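Side-chain contacts in serpin-ZX (Arabidopsis thaliana, PDB 3LE2), which inhibits proteases such as metacaspase-9 and RD21A, presenting a reactive center loop whose cleavage links metacaspase-9 to it covalently, and so restrains programmed cell death: residues A[112-115]-A[116-120]; A[160-163]-A[164-167]. All blocks are in the same frame, centred on the assembly; numbering follows the deposited sequence.

Contact 1: A[112-115]-A[116-120]; sequences FKQL and LEDSY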
ATOM      1  N   PHE A 112      24.674   8.277   8.482  1.00 57.30           N
ATOM      2  CA  PHE A 112      23.478   7.490   8.201  1.00 49.57           C
ATOM      3  C   PHE A 112      22.250   8.081   8.910  1.00 52.46           C
ATOM      4  O   PHE A 112      21.166   8.159   8.327  1.00 50.61           O
ATOM      5  CB  PHE A 112      23.709   6.029   8.611  1.00 52.79           C
ATOM      6  CG  PHE A 112      22.552   5.119   8.314  1.00 50.57           C
ATOM      7  CD1 PHE A 112      22.349   4.628   7.037  1.00 49.56           C
ATOM      8  CD2 PHE A 112      21.668   4.753   9.315  1.00 47.21           C
ATOM      9  CE1 PHE A 112      21.284   3.792   6.757  1.00 43.64           C
ATOM     10  CE2 PHE A 112      20.603   3.918   9.044  1.00 51.08           C
ATOM     11  CZ  PHE A 112      20.409   3.437   7.760  1.00 56.49           C
ATOM     12  N   LYS A 113      22.435   8.521  10.154  1.00 50.73           N
ATOM     13  CA  LYS A 113      21.352   9.100  10.955  1.00 53.25           C
ATOM     14  C   LYS A 113      20.788  10.377  10.350  1.00 60.29           C
ATOM     15  O   LYS A 113      19.604  10.691  10.528  1.00 49.42           O
ATOM     16  CB  LYS A 113      21.834   9.414  12.375  1.00 53.71           C
ATOM     17  CG  LYS A 113      22.071   8.209  13.262  1.00 58.01           C
ATOM     18  CD  LYS A 113      22.368   8.641  14.697  1.00 58.91           C
ATOM     19  CE  LYS A 113      22.824   7.456  15.542  1.00 73.22           C
ATOM     20  NZ  LYS A 113      23.368   7.862  16.873  1.00 86.26           N
ATOM     21  N   GLN A 114      21.646  11.126   9.662  1.00 57.25           N
ATOM     22  CA  GLN A 114      21.246  12.386   9.054  1.00 62.62           C
ATOM     23  C   GLN A 114      20.500  12.122   7.750  1.00 59.25           C
ATOM     24  O   GLN A 114      19.456  12.717   7.477  1.00 57.59           O
ATOM     25  CB  GLN A 114      22.474  13.264   8.796  1.00 68.09           C
ATOM     26  CG  GLN A 114      22.135  14.698   8.416  1.00 69.08           C
ATOM     27  CD  GLN A 114      21.390  15.432   9.522  1.00 82.06           C
ATOM     28  OE1 GLN A 114      21.910  15.609  10.628  1.00 83.73           O
ATOM     29  NE2 GLN A 114      20.169  15.865   9.226  1.00 80.10           N
ATOM     30  N   LEU A 115      21.048  11.224   6.943  1.00 57.57           N
ATOM     31  CA  LEU A 115      20.391  10.801   5.717  1.00 59.24           C
ATOM     32  C   LEU A 115      18.953  10.368   6.021  1.00 58.61           C
ATOM     33  O   LEU A 115      18.007  10.801   5.354  1.00 47.98           O
ATOM     34  CB  LEU A 115      21.183   9.667   5.076  1.00 49.41           C
ATOM     35  CG  LEU A 115      20.553   8.933   3.898  1.00 61.29           C
ATOM     36  CD1 LEU A 115      20.163   9.915   2.805  1.00 52.32           C
ATOM     37  CD2 LEU A 115      21.513   7.864   3.375  1.00 46.80           C
ATOM     38  N   LEU A 116      18.792   9.530   7.044  1.00 53.51           N
ATOM     39  CA  LEU A 116      17.462   9.089   7.447  1.00 53.88           C
ATOM     40  C   LEU A 116      16.574  10.277   7.780  1.00 56.96           C
ATOM     41  O   LEU A 116      15.394  10.291   7.439  1.00 56.10           O
ATOM     42  CB  LEU A 116      17.527   8.152   8.650  1.00 50.15           C
ATOM     43  CG  LEU A 116      18.089   6.766   8.361  1.00 53.43           C
ATOM     44  CD1 LEU A 116      17.440   5.736   9.285  1.00 48.05           C
ATOM     45  CD2 LEU A 116      17.836   6.435   6.912  1.00 46.36           C
ATOM     46  N   GLU A 117      17.156  11.273   8.441  1.00 63.04           N
ATOM     47  CA  GLU A 117      16.417  12.452   8.883  1.00 58.86           C
ATOM     48  C   GLU A 117      16.025  13.360   7.715  1.00 61.05           C
ATOM     49  O   GLU A 117      14.951  13.965   7.726  1.00 58.66           O
ATOM     50  CB  GLU A 117      17.245  13.231   9.914  1.00 61.59           C
ATOM     51  CG  GLU A 117      16.643  14.568  10.344  1.00 76.88           C
ATOM     52  CD  GLU A 117      17.283  15.129  11.614  1.00 87.45           C
ATOM     53  OE1 GLU A 117      18.335  14.606  12.046  1.00 94.60           O
ATOM     54  OE2 GLU A 117      16.731  16.095  12.185  1.00 86.27           O
ATOM     55  N   ASP A 118      16.887  13.427   6.702  1.00 63.87           N
ATOM     56  CA  ASP A 118      16.743  14.404   5.618  1.00 60.40           C
ATOM     57  C   ASP A 118      15.973  13.898   4.393  1.00 60.67           C
ATOM     58  O   ASP A 118      14.986  14.507   3.959  1.00 54.31           O
ATOM     59  CB  ASP A 118      18.121  14.904   5.176  1.00 67.83           C
ATOM     60  CG  ASP A 118      18.851  15.650   6.276  1.00 76.68           C
ATOM     61  OD1 ASP A 118      18.201  16.424   7.021  1.00 78.39           O
ATOM     62  OD2 ASP A 118      20.083  15.470   6.385  1.00 78.12           O
ATOM     63  N   SER A 119      16.440  12.799   3.816  1.00 50.98           N
ATOM     64  CA  SER A 119      15.780  12.262   2.631  1.00 55.32           C
ATOM     65  C   SER A 119      14.509  11.486   2.985  1.00 56.28           C
ATOM     66  O   SER A 119      13.643  11.285   2.138  1.00 56.86           O
ATOM     67  CB  SER A 119      16.738  11.367   1.837  1.00 58.06           C
ATOM     68  OG  SER A 119      17.878  12.085   1.383  1.00 57.86           O
ATOM     69  N   TYR A 120      14.386  11.067   4.241  1.00 56.70           N
ATOM     70  CA  TYR A 120      13.367  10.087   4.594  1.00 49.41           C
ATOM     71  C   TYR A 120      12.450  10.506   5.733  1.00 48.16           C
ATOM     72  O   TYR A 120      11.387   9.912   5.918  1.00 51.05           O
ATOM     73  CB  TYR A 120      14.023   8.738   4.908  1.00 44.63           C
ATOM     74  CG  TYR A 120      14.686   8.107   3.709  1.00 43.16           C
ATOM     75  CD1 TYR A 120      13.941   7.443   2.754  1.00 43.17           C
ATOM     76  CD2 TYR A 120      16.056   8.187   3.529  1.00 42.74           C
ATOM     77  CE1 TYR A 120      14.539   6.872   1.655  1.00 42.38           C
ATOM     78  CE2 TYR A 120      16.662   7.618   2.447  1.00 34.83           C
ATOM     79  CZ  TYR A 120      15.899   6.965   1.503  1.00 42.96           C
ATOM     80  OH  TYR A 120      16.495   6.400   0.401  1.00 40.77           O
TER

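Contact 2: A[160-163]-A[164-167]; sequences SADS and MTKL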
ATOM      1  N   SER A 160       7.038 -10.079  19.093  1.00 33.33           N
ATOM      2  CA  SER A 160       7.619  -9.999  17.755  1.00 32.50           C
ATOM      3  C   SER A 160       9.127  -9.703  17.757  1.00 35.37           C
ATOM      4  O   SER A 160       9.819 -10.037  16.799  1.00 47.45           O
ATOM      5  CB  SER A 160       6.851  -9.007  16.875  1.00 30.25           C
ATOM      6  OG  SER A 160       7.058  -7.675  17.300  1.00 33.12           O
ATOM      7  N   ALA A 161       9.640  -9.097  18.825  1.00 33.54           N
ATOM      8  CA  ALA A 161      11.090  -8.887  18.955  1.00 36.88           C
ATOM      9  C   ALA A 161      11.615  -9.528  20.243  1.00 36.54           C
ATOM     10  O   ALA A 161      10.902  -9.581  21.233  1.00 37.08           O
ATOM     11  CB  ALA A 161      11.434  -7.401  18.918  1.00 28.98           C
ATOM     12  N   ASP A 162      12.853 -10.015  20.236  1.00 41.62           N
ATOM     13  CA  ASP A 162      13.373 -10.743  21.403  1.00 38.96           C
ATOM     14  C   ASP A 162      14.832 -10.414  21.730  1.00 37.40           C
ATOM     15  O   ASP A 162      15.359  -9.402  21.273  1.00 34.72           O
ATOM     16  CB  ASP A 162      13.179 -12.260  21.242  1.00 38.59           C
ATOM     17  CG  ASP A 162      14.041 -12.861  20.130  1.00 39.95           C
ATOM     18  OD1 ASP A 162      14.890 -12.149  19.550  1.00 40.99           O
ATOM     19  OD2 ASP A 162      13.866 -14.060  19.836  1.00 45.13           O
ATOM     20  N   SER A 163      15.483 -11.274  22.509  1.00 36.49           N
ATOM     21  CA  SER A 163      16.832 -10.975  22.976  1.00 41.16           C
ATOM     22  C   SER A 163      17.846 -11.103  21.841  1.00 41.85           C
ATOM     23  O   SER A 163      18.966 -10.584  21.935  1.00 35.06           O
ATOM     24  CB  SER A 163      17.221 -11.838  24.192  1.00 38.87           C
ATOM     25  OG  SER A 163      17.176 -13.220  23.884  1.00 49.37           O
ATOM     26  N   MET A 164      17.446 -11.774  20.763  1.00 35.43           N
ATOM     27  CA  MET A 164      18.314 -11.905  19.590  1.00 39.06           C
ATOM     28  C   MET A 164      18.103 -10.803  18.545  1.00 39.09           C
ATOM     29  O   MET A 164      18.828 -10.731  17.551  1.00 49.44           O
ATOM     30  CB  MET A 164      18.130 -13.273  18.933  1.00 42.61           C
ATOM     31  CG  MET A 164      18.457 -14.451  19.848  1.00 52.74           C
ATOM     32  SD  MET A 164      20.180 -14.419  20.386  1.00 59.87           S
ATOM     33  CE  MET A 164      21.022 -14.411  18.793  1.00 44.47           C
ATOM     34  N   THR A 165      17.112  -9.949  18.761  1.00 37.81           N
ATOM     35  CA  THR A 165      16.793  -8.915  17.779  1.00 36.18           C
ATOM     36  C   THR A 165      17.897  -7.871  17.713  1.00 36.88           C
ATOM     37  O   THR A 165      18.322  -7.346  18.735  1.00 37.57           O
ATOM     38  CB  THR A 165      15.462  -8.221  18.096  1.00 31.60           C
ATOM     39  OG1 THR A 165      14.391  -9.156  17.942  1.00 33.45           O
ATOM     40  CG2 THR A 165      15.246  -7.063  17.159  1.00 36.47           C
ATOM     41  N   LYS A 166      18.364  -7.579  16.504  1.00 42.18           N
ATOM     42  CA  LYS A 166      19.474  -6.648  16.326  1.00 37.55           C
ATOM     43  C   LYS A 166      19.057  -5.388  15.606  1.00 33.47           C
ATOM     44  O   LYS A 166      19.406  -4.292  16.037  1.00 41.12           O
ATOM     45  CB  LYS A 166      20.630  -7.316  15.581  1.00 37.74           C
ATOM     46  CG  LYS A 166      21.242  -8.495  16.344  1.00 46.64           C
ATOM     47  CD  LYS A 166      21.814  -8.053  17.699  1.00 34.25           C
ATOM     48  CE  LYS A 166      22.354  -9.242  18.481  1.00 45.00           C
ATOM     49  NZ  LYS A 166      22.626  -8.903  19.917  1.00 46.93           N
ATOM     50  N   LEU A 167      18.312  -5.545  14.510  1.00 37.52           N
ATOM     51  CA  LEU A 167      17.922  -4.404  13.680  1.00 35.52           C
ATOM     52  C   LEU A 167      16.524  -4.558  13.104  1.00 28.40           C
ATOM     53  O   LEU A 167      16.234  -5.518  12.387  1.00 33.91           O
ATOM     54  CB  LEU A 167      18.929  -4.189  12.540  1.00 31.39           C
ATOM     55  CG  LEU A 167      18.613  -3.081  11.539  1.00 29.86           C
ATOM     56  CD1 LEU A 167      18.638  -1.694  12.165  1.00 26.99           C
ATOM     57  CD2 LEU A 167      19.588  -3.158  10.389  1.00 38.41           C
TER
HETATM   58  O   HOH W   1      19.771  -8.595  20.826  1.00 46.71           O

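Contact 1: A[112-115]-A[116-120]
Gln114 and Asp118, one turn apart in the C-terminal half of helix 110-119, are joined on its exposed side by a side-chain hydrogen bond. Gln114 CB stands 4.0 Å from Asp118 OD2. Gln114 CG, anti to the backbone N (chi1 -169°), lies tightly against the same oxygen, 3.0 Å from Asp118 OD2. A bend at chi2 (62°) then turns the amide along the helix: Gln114 CD passes 3.4 Å from Asp118 OD2, and Gln114 NE2 donates to that oxygen at 2.9 Å. The oxygen lies close to the amide plane and is met on its syn side, though out of the carboxylate plane. In the backbone, Asp118 N donates to Gln114 O at 2.8 Å, so Gln114 holds Asp118 by both side chain and main chain.

The buried side is apolar. Leu116 CG rests over one face of the Phe112 ring, 4.2 Å from its centroid, in a CH-pi contact, while Leu116 CD1 meets CE2 of Phe112 at 3.7 Å. Leu115, Leu116 and Tyr120 pack on helix 37-49, and Tyr120 OH bonds to Asn72 of helix 68-83. The helix links strands 93-103 and 123-127, the place of helix E in the serpin fold.

Contact 2: A[160-163]-A[164-167]
Asp162 and Thr165 are the first and last residues of a type I beta turn, in which Thr165 N donates to Asp162 O at 3.1 Å. The bond is fairly straight at the hydrogen, 159°, but the donor stands well above the carbonyl plane. Ser163 and Met164 occupy the corner, and beyond it the chain runs on into strand 167-176.

Two side-chain bonds tie the turn together. The first comes from Asp162. With chi1 at 68°, its CG sits between the backbone N and the carbonyl carbon, which swings the carboxylate forward over the turn; there OD1 accepts from Met164 N at 2.9 Å. This amide approaches from above the carboxylate plane, and the bond is bent, 137° at the hydrogen. The second bond runs the other way along the chain. Thr165 OG1 lies beside its own backbone N and accepts from Asp162 N at 2.9 Å, the straightest of the three bonds. The amide and carbonyl of Asp162 are therefore both held by Thr165, one by its side chain and the other by its backbone. Ala161 CB adds a contact 3.6 Å from Thr165 OG1, and both Ala161 and Thr165 rest against Phe129 of helix 129-147, whereas Met164, bent at chi2 and chi3, leads its thioether away from residues 160-163.

A water donates to Thr165 O at 2.8 Å and accepts from Lys166 NZ at 3.0 Å; its still shorter approach to Ser163 O is doubtful.

An Asx turn, from the Asp162 carboxylate to the amide two residues on, superimposed on a beta turn from the same residue's carbonyl makes an Asx motif. Here it shapes the end of the serpin connection between helix F and strand 3 of beta-sheet A.

Both contacts are local and partly buried, their centres 23 Å apart and their nearest atoms about 7 Å apart. Contact 1 belongs to a regular helix with two unlike sides, an apolar one turned to neighbouring helices, a strand and a loop, and a polar one on the surface. Contact 2 is a turn in the loop that leads into strand 167-176, held by a backbone turn bond together with two side-chain oxygens that accept from backbone amides, with Thr165 and Ala161 as its buried part. The two lead into strands 123-127 and 167-176, which flank strand 93-103 on either side, and residues of both, Phe112 and Leu167, reach Met312 in a shared loop.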